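Local structure of GRMZM2G135359 pseudokinase (Zea mays, 6CPY) at residues 84-87 / 88-92; 96-100 / 101-105; 171-174 / 175-179; 217-220 / 221-225. The protein is a receptor-like pseudokinase of the membrane, represented here by its kinase-fold domain, and as a member of the protein kinase family may bind ATP. All blocks are in the same frame, centred on the assembly; numbering follows the deposited sequence.

Contact 1 (84-87 / 88-92); sequences NESQ and YRKKI
Tyr88, Arg89, Lys90 and Lys91 donate their amide N-H groups to the carbonyls of Asn84, Glu85, Ser86 and Gln87, one regular alpha-helical turn back, with Arg89 N 3.0 Å from Glu85 O. The turn belongs to helix 82-96, which corresponds to helix C in the N-lobe of the protein kinase fold. Glu85 and Arg89 add an i to i+4 salt bridge. Arg89 NE points at Glu85 OE2 across 3.2 Å, with an N-H...O angle of 161°. The oxygen sits at the edge of the guanidinium, nearly in its plane, and uses the lone pair turned away from OE1, while the two flat groups are tilted 64° to each other. Glu85 starts with CG anti to the backbone N and bends at chi2 (59°), which turns the carboxylate back so that it crosses the Arg89 chain at a slant. OE1 has two partners of its own, Arg118 NE in a salt bridge and Trp80 NE1 as hydrogen-bond donor. An alanine in place of Glu85 is likely to leave Arg89 NE without its mate and Arg118 without this counter-charge. Lys90 runs alongside Gln87, with NZ 3.6 Å from Gln87 OE1, while Gln87 NE2 bonds Trp194 O. Tyr88 turns inward, its OH bonded to Val119 O. Lys91, probably at the place of the helix C glutamate of active kinases, bonds through NZ to Asp190 O and Glu192 O. Against one face of the Tyr88 ring rests Ile92 CD1, 3.4 Å above the plane and offset toward the rim.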
# COMPACT_ATOMS: atom_id res chain seq x y z
N ASN A 84 3.80 -10.94 19.67
CA ASN A 84 4.12 -11.08 18.25
C ASN A 84 3.11 -12.00 17.58
O ASN A 84 2.59 -11.67 16.51
CB ASN A 84 5.54 -11.66 18.04
CG ASN A 84 6.64 -10.63 18.23
OD1 ASN A 84 7.70 -10.95 18.78
ND2 ASN A 84 6.43 -9.41 17.76
N GLU A 85 2.83 -13.14 18.21
CA GLU A 85 1.89 -14.11 17.65
C GLU A 85 0.50 -13.51 17.54
O GLU A 85 -0.19 -13.70 16.55
CB GLU A 85 1.84 -15.39 18.51
CG GLU A 85 1.00 -16.51 17.92
CD GLU A 85 1.46 -16.98 16.54
OE1 GLU A 85 2.67 -16.86 16.21
OE2 GLU A 85 0.60 -17.49 15.80
N SER A 86 0.10 -12.79 18.58
CA SER A 86 -1.21 -12.16 18.60
C SER A 86 -1.36 -11.13 17.47
O SER A 86 -2.37 -11.12 16.77
CB SER A 86 -1.45 -11.50 19.96
OG SER A 86 -2.76 -10.98 20.02
N GLN A 87 -0.35 -10.28 17.28
CA GLN A 87 -0.38 -9.27 16.23
C GLN A 87 -0.30 -9.88 14.83
O GLN A 87 -0.86 -9.34 13.87
CB GLN A 87 0.77 -8.27 16.42
CG GLN A 87 0.57 -7.37 17.63
CD GLN A 87 -0.61 -6.42 17.46
OE1 GLN A 87 -1.66 -6.60 18.09
NE2 GLN A 87 -0.46 -5.42 16.60
N TYR A 88 0.40 -11.00 14.72
CA TYR A 88 0.48 -11.75 13.47
C TYR A 88 -0.90 -12.26 13.06
O TYR A 88 -1.33 -12.08 11.92
CB TYR A 88 1.48 -12.91 13.64
CG TYR A 88 1.59 -13.86 12.47
CD1 TYR A 88 2.45 -13.58 11.40
CD2 TYR A 88 0.87 -15.04 12.44
CE1 TYR A 88 2.57 -14.46 10.34
CE2 TYR A 88 0.98 -15.92 11.37
CZ TYR A 88 1.82 -15.62 10.33
OH TYR A 88 1.92 -16.51 9.28
N ARG A 89 -1.61 -12.91 13.98
CA ARG A 89 -2.94 -13.44 13.65
C ARG A 89 -3.93 -12.31 13.40
O ARG A 89 -4.77 -12.41 12.52
CB ARG A 89 -3.45 -14.36 14.76
CG ARG A 89 -2.61 -15.61 14.93
CD ARG A 89 -3.23 -16.59 15.92
NE ARG A 89 -2.59 -17.90 15.77
CZ ARG A 89 -3.22 -19.07 15.84
NH1 ARG A 89 -4.53 -19.15 16.07
NH2 ARG A 89 -2.51 -20.19 15.67
N LYS A 90 -3.82 -11.25 14.19
CA LYS A 90 -4.69 -10.08 14.06
C LYS A 90 -4.56 -9.44 12.68
O LYS A 90 -5.55 -9.15 12.03
CB LYS A 90 -4.33 -9.06 15.15
CG LYS A 90 -5.20 -7.82 15.22
CD LYS A 90 -5.01 -7.14 16.57
CE LYS A 90 -5.69 -7.92 17.69
NZ LYS A 90 -4.79 -8.16 18.84
N LYS A 91 -3.32 -9.25 12.23
CA LYS A 91 -3.10 -8.71 10.89
C LYS A 91 -3.74 -9.59 9.82
O LYS A 91 -4.40 -9.09 8.92
CB LYS A 91 -1.60 -8.52 10.60
CG LYS A 91 -1.36 -8.07 9.17
CD LYS A 91 0.08 -7.73 8.87
CE LYS A 91 0.18 -7.22 7.44
NZ LYS A 91 1.57 -6.89 7.05
N ILE A 92 -3.53 -10.90 9.90
CA ILE A 92 -4.08 -11.81 8.90
C ILE A 92 -5.61 -11.76 8.88
O ILE A 92 -6.22 -11.70 7.81
CB ILE A 92 -3.58 -13.25 9.12
CG1 ILE A 92 -2.10 -13.34 8.73
CG2 ILE A 92 -4.44 -14.23 8.32
CD1 ILE A 92 -1.39 -14.57 9.24

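Contact 2 (96-100 / 101-105); sequences SKVSH and KNFMN
Asn105 grips the backbone of His100 with both ends of its amide. ND2 donates to His100 O at 2.9 Å, while OD1 takes a weak, bent hydrogen bond from His100 N at 3.1 Å. His100 O has a second donor, Phe103 N at 3.0 Å, which closes a type I beta turn from His100 to Phe103. The two N-H groups come to this oxygen from opposite faces of the carbonyl plane, well out of it, and so clamp it between them. The imidazole ties the same turn through its side chain: CG stands anti to the backbone N (chi1 -162°), a torsion that lays the ring beside the following peptides, and ND1 accepts from Asn102 N at 3.0 Å in a nearly straight bond (165°). Because ND1 is the acceptor here, the ring is probably neutral with its proton on NE2. Asn102 OD1 approaches His100 CE1 at 3.5 Å, with the amide and ring planes 38° apart, and the buried Asn102 ND2 bonds Ala186 O. Next to this polar knot the packing is apolar and buried: Val98 CG1 lies 3.7 Å from Phe103 CD2, the two side chains crossing at about a right angle, with Met161, Leu164 and Cys157 of helix 144-164 around them. The solvent side is looser. Ser99 is exposed and meets Asn105 through its CA, 3.3 Å from OD1, and Lys101 sends its chain away from the turn to bond Pro308 O. A His-x-Asn sequence in a turn between helix C and the following strand is the HxN motif of the protein kinase alphaC-beta4 loop.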
# COMPACT_ATOMS: atom_id res chain seq x y z
N SER A 96 -7.74 -10.45 5.73
CA SER A 96 -8.61 -11.43 5.08
C SER A 96 -9.96 -10.82 4.64
O SER A 96 -10.60 -11.35 3.75
CB SER A 96 -8.87 -12.63 6.00
OG SER A 96 -9.72 -12.25 7.07
N LYS A 97 -10.36 -9.71 5.26
CA LYS A 97 -11.61 -9.02 4.91
C LYS A 97 -11.44 -7.98 3.79
O LYS A 97 -12.40 -7.31 3.42
CB LYS A 97 -12.22 -8.35 6.14
CG LYS A 97 -12.51 -9.28 7.31
CD LYS A 97 -13.20 -10.58 6.92
CE LYS A 97 -14.54 -10.38 6.21
NZ LYS A 97 -15.66 -10.11 7.15
N VAL A 98 -10.22 -7.83 3.27
CA VAL A 98 -9.98 -6.97 2.12
C VAL A 98 -9.72 -7.83 0.89
O VAL A 98 -8.88 -8.74 0.90
CB VAL A 98 -8.79 -6.02 2.34
CG1 VAL A 98 -8.67 -5.03 1.20
CG2 VAL A 98 -8.92 -5.30 3.68
N SER A 99 -10.47 -7.56 -0.17
CA SER A 99 -10.22 -8.14 -1.46
C SER A 99 -10.50 -7.06 -2.50
O SER A 99 -11.51 -7.12 -3.21
CB SER A 99 -11.10 -9.36 -1.71
OG SER A 99 -10.84 -9.88 -3.01
N HIS A 100 -9.62 -6.07 -2.58
CA HIS A 100 -9.85 -4.96 -3.51
C HIS A 100 -8.87 -5.03 -4.67
O HIS A 100 -7.68 -5.37 -4.49
CB HIS A 100 -9.76 -3.62 -2.80
CG HIS A 100 -10.40 -2.50 -3.57
ND1 HIS A 100 -9.75 -1.83 -4.58
CD2 HIS A 100 -11.64 -1.96 -3.50
CE1 HIS A 100 -10.56 -0.91 -5.10
NE2 HIS A 100 -11.71 -0.97 -4.46
N LYS A 101 -9.36 -4.71 -5.86
CA LYS A 101 -8.53 -4.68 -7.06
C LYS A 101 -7.27 -3.82 -6.89
O LYS A 101 -6.24 -4.11 -7.48
CB LYS A 101 -9.37 -4.16 -8.24
CG LYS A 101 -8.69 -4.22 -9.59
CD LYS A 101 -9.42 -3.34 -10.60
CE LYS A 101 -10.85 -3.82 -10.83
NZ LYS A 101 -11.49 -3.07 -11.95
N ASN A 102 -7.37 -2.76 -6.09
CA ASN A 102 -6.27 -1.81 -5.89
C ASN A 102 -5.57 -1.99 -4.55
O ASN A 102 -4.87 -1.08 -4.07
CB ASN A 102 -6.77 -0.37 -6.06
CG ASN A 102 -7.28 -0.10 -7.46
OD1 ASN A 102 -8.47 0.11 -7.67
ND2 ASN A 102 -6.38 -0.15 -8.43
N PHE A 103 -5.70 -3.19 -3.97
CA PHE A 103 -4.95 -3.56 -2.79
C PHE A 103 -4.05 -4.76 -3.15
O PHE A 103 -4.41 -5.57 -3.99
CB PHE A 103 -5.89 -3.94 -1.63
CG PHE A 103 -5.18 -4.16 -0.33
CD1 PHE A 103 -4.53 -3.12 0.31
CD2 PHE A 103 -5.16 -5.43 0.26
CE1 PHE A 103 -3.85 -3.31 1.49
CE2 PHE A 103 -4.48 -5.62 1.45
CZ PHE A 103 -3.83 -4.57 2.06
N MET A 104 -2.88 -4.83 -2.52
CA MET A 104 -2.00 -5.98 -2.64
C MET A 104 -2.53 -7.07 -1.68
O MET A 104 -2.13 -7.13 -0.52
CB MET A 104 -0.57 -5.58 -2.32
CG MET A 104 0.45 -6.71 -2.39
SD MET A 104 2.15 -6.09 -2.51
CE MET A 104 2.11 -5.56 -4.19
N ASN A 105 -3.44 -7.88 -2.20
CA ASN A 105 -4.27 -8.76 -1.39
C ASN A 105 -3.48 -9.92 -0.77
O ASN A 105 -2.54 -10.45 -1.37
CB ASN A 105 -5.45 -9.29 -2.20
CG ASN A 105 -6.38 -8.17 -2.65
OD1 ASN A 105 -6.97 -7.50 -1.84
ND2 ASN A 105 -6.49 -7.98 -3.95

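Contact 3 (171-174 / 175-179); sequences RNFD and STTVY
The segment that corresponds to the catalytic loop of active kinases turns into strand 178-180 through bonds between Asp174 and Thr176 and Thr177. Arg171-Asn172 probably takes the place of the Arg-Asp of the HRD motif, which would put asparagine where active kinases carry their catalytic aspartate. Asp174 OD1 receives Thr176 N at 2.8 Å, the side-chain bond of an Asx turn, with the donor on the anti side of the oxygen and 31° out of the carboxylate plane. The same oxygen is met by Thr176 OG1 at 2.5 Å, too short to be taken literally. Asp174 CG stands between the backbone N and the carbonyl carbon (chi1 61°), which swings the carboxylate over the chain that follows. One residue on, Thr177 N reaches Asp174 O at 3.0 Å, well above the carbonyl plane, closing a beta turn. Thr177 OG1 answers in the other direction, accepting from Asp174 N at 3.1 Å with an almost straight N-H (168°). Its methyl CG2 lies 3.4 Å from Asn172 O. A leucine in place of Asp174 would probably leave Thr176 N without its acceptor and undo the Asx turn. On the inner side of the loop, Phe173 CE1 packs obliquely on Val178 CG2 at 3.8 Å. The phenyl ring fits between Ile154 and Leu158 of helix 144-164 and Val224 of helix 214-230. Ser175 bonds Glu227 of the latter helix, Val178 leans on Leu130 of helix 130-135, and strand 178-180 pairs antiparallel with strand 186-188.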
# COMPACT_ATOMS: atom_id res chain seq x y z
N ARG A 171 -1.18 2.47 7.84
CA ARG A 171 -0.36 3.22 8.80
C ARG A 171 0.99 3.65 8.23
O ARG A 171 1.58 4.62 8.72
CB ARG A 171 -0.16 2.41 10.09
CG ARG A 171 0.85 1.29 9.96
CD ARG A 171 0.70 0.23 11.03
NE ARG A 171 1.69 -0.83 10.81
CZ ARG A 171 1.61 -1.77 9.87
NH1 ARG A 171 0.57 -1.83 9.04
NH2 ARG A 171 2.58 -2.66 9.76
N ASN A 172 1.47 2.94 7.21
CA ASN A 172 2.75 3.26 6.54
C ASN A 172 2.58 3.82 5.12
O ASN A 172 3.53 3.87 4.35
CB ASN A 172 3.62 2.00 6.48
CG ASN A 172 4.04 1.52 7.86
OD1 ASN A 172 4.32 2.33 8.74
ND2 ASN A 172 4.05 0.20 8.06
N PHE A 173 1.37 4.25 4.79
CA PHE A 173 1.05 4.65 3.42
C PHE A 173 1.92 5.79 2.85
O PHE A 173 1.95 6.90 3.40
CB PHE A 173 -0.43 5.02 3.34
CG PHE A 173 -0.82 5.58 2.02
CD1 PHE A 173 -0.88 4.78 0.90
CD2 PHE A 173 -1.12 6.93 1.90
CE1 PHE A 173 -1.23 5.31 -0.33
CE2 PHE A 173 -1.48 7.46 0.69
CZ PHE A 173 -1.53 6.65 -0.43
N ASP A 174 2.63 5.50 1.76
CA ASP A 174 3.34 6.52 0.98
C ASP A 174 3.72 5.92 -0.37
O ASP A 174 3.27 4.81 -0.70
CB ASP A 174 4.56 7.10 1.73
CG ASP A 174 5.61 6.07 2.07
OD1 ASP A 174 5.83 5.10 1.30
OD2 ASP A 174 6.26 6.25 3.13
N SER A 175 4.49 6.63 -1.18
CA SER A 175 4.80 6.12 -2.52
C SER A 175 5.67 4.86 -2.49
O SER A 175 5.68 4.11 -3.46
CB SER A 175 5.40 7.20 -3.42
OG SER A 175 6.66 7.62 -2.95
N THR A 176 6.37 4.61 -1.38
CA THR A 176 7.14 3.35 -1.24
C THR A 176 6.27 2.12 -0.95
O THR A 176 6.72 0.98 -1.10
CB THR A 176 8.26 3.42 -0.16
OG1 THR A 176 7.69 3.46 1.16
CG2 THR A 176 9.15 4.63 -0.38
N THR A 177 5.02 2.34 -0.55
CA THR A 177 4.12 1.23 -0.24
C THR A 177 3.02 1.02 -1.27
O THR A 177 2.17 0.14 -1.08
CB THR A 177 3.53 1.35 1.17
OG1 THR A 177 2.61 2.45 1.23
CG2 THR A 177 4.64 1.56 2.17
N VAL A 178 3.05 1.80 -2.35
CA VAL A 178 2.16 1.58 -3.49
C VAL A 178 2.95 0.87 -4.57
O VAL A 178 3.97 1.38 -5.05
CB VAL A 178 1.63 2.91 -4.06
CG1 VAL A 178 0.74 2.65 -5.26
CG2 VAL A 178 0.88 3.69 -2.99
N TYR A 179 2.47 -0.31 -4.94
CA TYR A 179 3.07 -1.11 -6.00
C TYR A 179 2.25 -0.98 -7.29
O TYR A 179 1.10 -0.54 -7.27
CB TYR A 179 3.19 -2.57 -5.56
CG TYR A 179 4.26 -2.77 -4.52
CD1 TYR A 179 4.03 -2.46 -3.18
CD2 TYR A 179 5.52 -3.24 -4.88
CE1 TYR A 179 5.03 -2.63 -2.23
CE2 TYR A 179 6.52 -3.42 -3.93
CZ TYR A 179 6.27 -3.11 -2.62
OH TYR A 179 7.28 -3.28 -1.68

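Contact 4 (217-220 / 221-225); sequences IVRK and YGMVL
Met223 sets its CB and CG against the carbonyl of Arg219, one helical turn earlier. Its CB starts 3.5 Å from Lys220 O and 3.8 Å from Arg219 O, held there by the backbone bond from Met223 N to Arg219 O at 3.0 Å. CG stands anti to its own carbonyl carbon (chi1 -68°), which drops it to 3.4 Å from Arg219 O and 4.2 Å from Arg219 NH1, an oblique approach to the guanidinium. Bends at chi2 and chi3 then carry SD and CE away from the preceding turn. Helix 214-230, which holds all these residues, corresponds to helix F, the long central helix of the kinase C-lobe. Arg219 is bent in turn at chi3, and its NH2 makes a salt bridge with Asp216, so the guanidinium is held back along the helix; NH1 is the guanidinium atom nearest Met223 CG. Tyr221 N bonds Ile217 O at 2.8 Å, and the Tyr221 side chain is buried. Tyr221 CB lies 3.5 Å from Val218 O, and the ring leads off between helices 144-164 and 293-304, where OH bonds Ser151 O. Val224 sets its CG2 3.4 Å from Lys220 O.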
# COMPACT_ATOMS: atom_id res chain seq x y z
N ILE A 217 -4.69 9.87 7.08
CA ILE A 217 -4.60 9.15 5.80
C ILE A 217 -4.99 10.06 4.64
O ILE A 217 -4.34 10.04 3.59
CB ILE A 217 -5.50 7.89 5.78
CG1 ILE A 217 -5.04 6.88 6.85
CG2 ILE A 217 -5.49 7.23 4.40
CD1 ILE A 217 -3.57 6.50 6.78
N VAL A 218 -6.05 10.85 4.82
CA VAL A 218 -6.44 11.86 3.84
C VAL A 218 -5.28 12.82 3.53
O VAL A 218 -5.04 13.11 2.35
CB VAL A 218 -7.68 12.65 4.29
CG1 VAL A 218 -7.86 13.92 3.45
CG2 VAL A 218 -8.93 11.78 4.20
N ARG A 219 -4.59 13.29 4.56
CA ARG A 219 -3.43 14.18 4.38
C ARG A 219 -2.33 13.47 3.60
O ARG A 219 -1.75 14.04 2.68
CB ARG A 219 -2.88 14.67 5.72
CG ARG A 219 -1.68 15.62 5.61
CD ARG A 219 -0.96 15.81 6.94
NE ARG A 219 -0.42 14.56 7.47
CZ ARG A 219 0.74 14.00 7.11
NH1 ARG A 219 1.53 14.56 6.20
NH2 ARG A 219 1.12 12.86 7.68
N LYS A 220 -2.04 12.24 3.99
CA LYS A 220 -1.06 11.42 3.28
C LYS A 220 -1.44 11.21 1.81
O LYS A 220 -0.55 11.26 0.95
CB LYS A 220 -0.88 10.08 3.98
CG LYS A 220 -0.04 10.16 5.24
CD LYS A 220 -0.01 8.81 5.94
CE LYS A 220 0.99 8.79 7.09
NZ LYS A 220 1.02 7.45 7.71
N TYR A 221 -2.72 10.97 1.53
CA TYR A 221 -3.19 10.86 0.15
C TYR A 221 -2.88 12.13 -0.64
O TYR A 221 -2.37 12.07 -1.76
CB TYR A 221 -4.69 10.55 0.05
CG TYR A 221 -5.12 10.46 -1.40
CD1 TYR A 221 -4.83 9.32 -2.15
CD2 TYR A 221 -5.75 11.52 -2.04
CE1 TYR A 221 -5.18 9.23 -3.48
CE2 TYR A 221 -6.10 11.45 -3.37
CZ TYR A 221 -5.81 10.30 -4.09
OH TYR A 221 -6.16 10.21 -5.41
N GLY A 222 -3.19 13.28 -0.05
CA GLY A 222 -2.90 14.56 -0.67
C GLY A 222 -1.42 14.72 -1.00
O GLY A 222 -1.09 15.21 -2.07
N MET A 223 -0.55 14.29 -0.10
CA MET A 223 0.89 14.38 -0.31
C MET A 223 1.36 13.46 -1.44
O MET A 223 2.26 13.83 -2.22
CB MET A 223 1.64 14.04 0.99
CG MET A 223 1.44 15.09 2.08
SD MET A 223 2.17 16.68 1.64
CE MET A 223 3.90 16.38 1.98
N VAL A 224 0.78 12.27 -1.52
CA VAL A 224 1.12 11.32 -2.57
C VAL A 224 0.61 11.81 -3.92
O VAL A 224 1.30 11.68 -4.94
CB VAL A 224 0.60 9.89 -2.25
CG1 VAL A 224 0.73 8.97 -3.45
CG2 VAL A 224 1.36 9.30 -1.06
N LEU A 225 -0.61 12.35 -3.94
CA LEU A 225 -1.14 12.96 -5.16
C LEU A 225 -0.23 14.11 -5.63
O LEU A 225 0.10 14.21 -6.82
CB LEU A 225 -2.58 13.43 -4.95
CG LEU A 225 -3.23 14.15 -6.14
CD1 LEU A 225 -3.19 13.31 -7.39
CD2 LEU A 225 -4.67 14.54 -5.81

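Contacts 1 and 4 are single turns of helix, one in each lobe and about 27 Å apart between centres. Contact 1 is partly buried and carries charge pairs, whereas contact 4 is largely buried, with apolar residues and a tyrosine turned into the C-lobe and Arg219, Lys220 and Met223 partly exposed. Contacts 2 and 3, both partly buried, are loops that rely on side chain to backbone bonds: a histidine and an asparagine in 96-105, an aspartate and a threonine in 171-179, with a second threonine hydroxyl on the carboxylate. Contact 2 follows contact 1 closely in the chain and touches contact 3 where Met104 CE packs on Tyr179 CB. Contacts 3 and 4 touch at several points, among them Lys220 NZ 3.1 Å from Arg171 O.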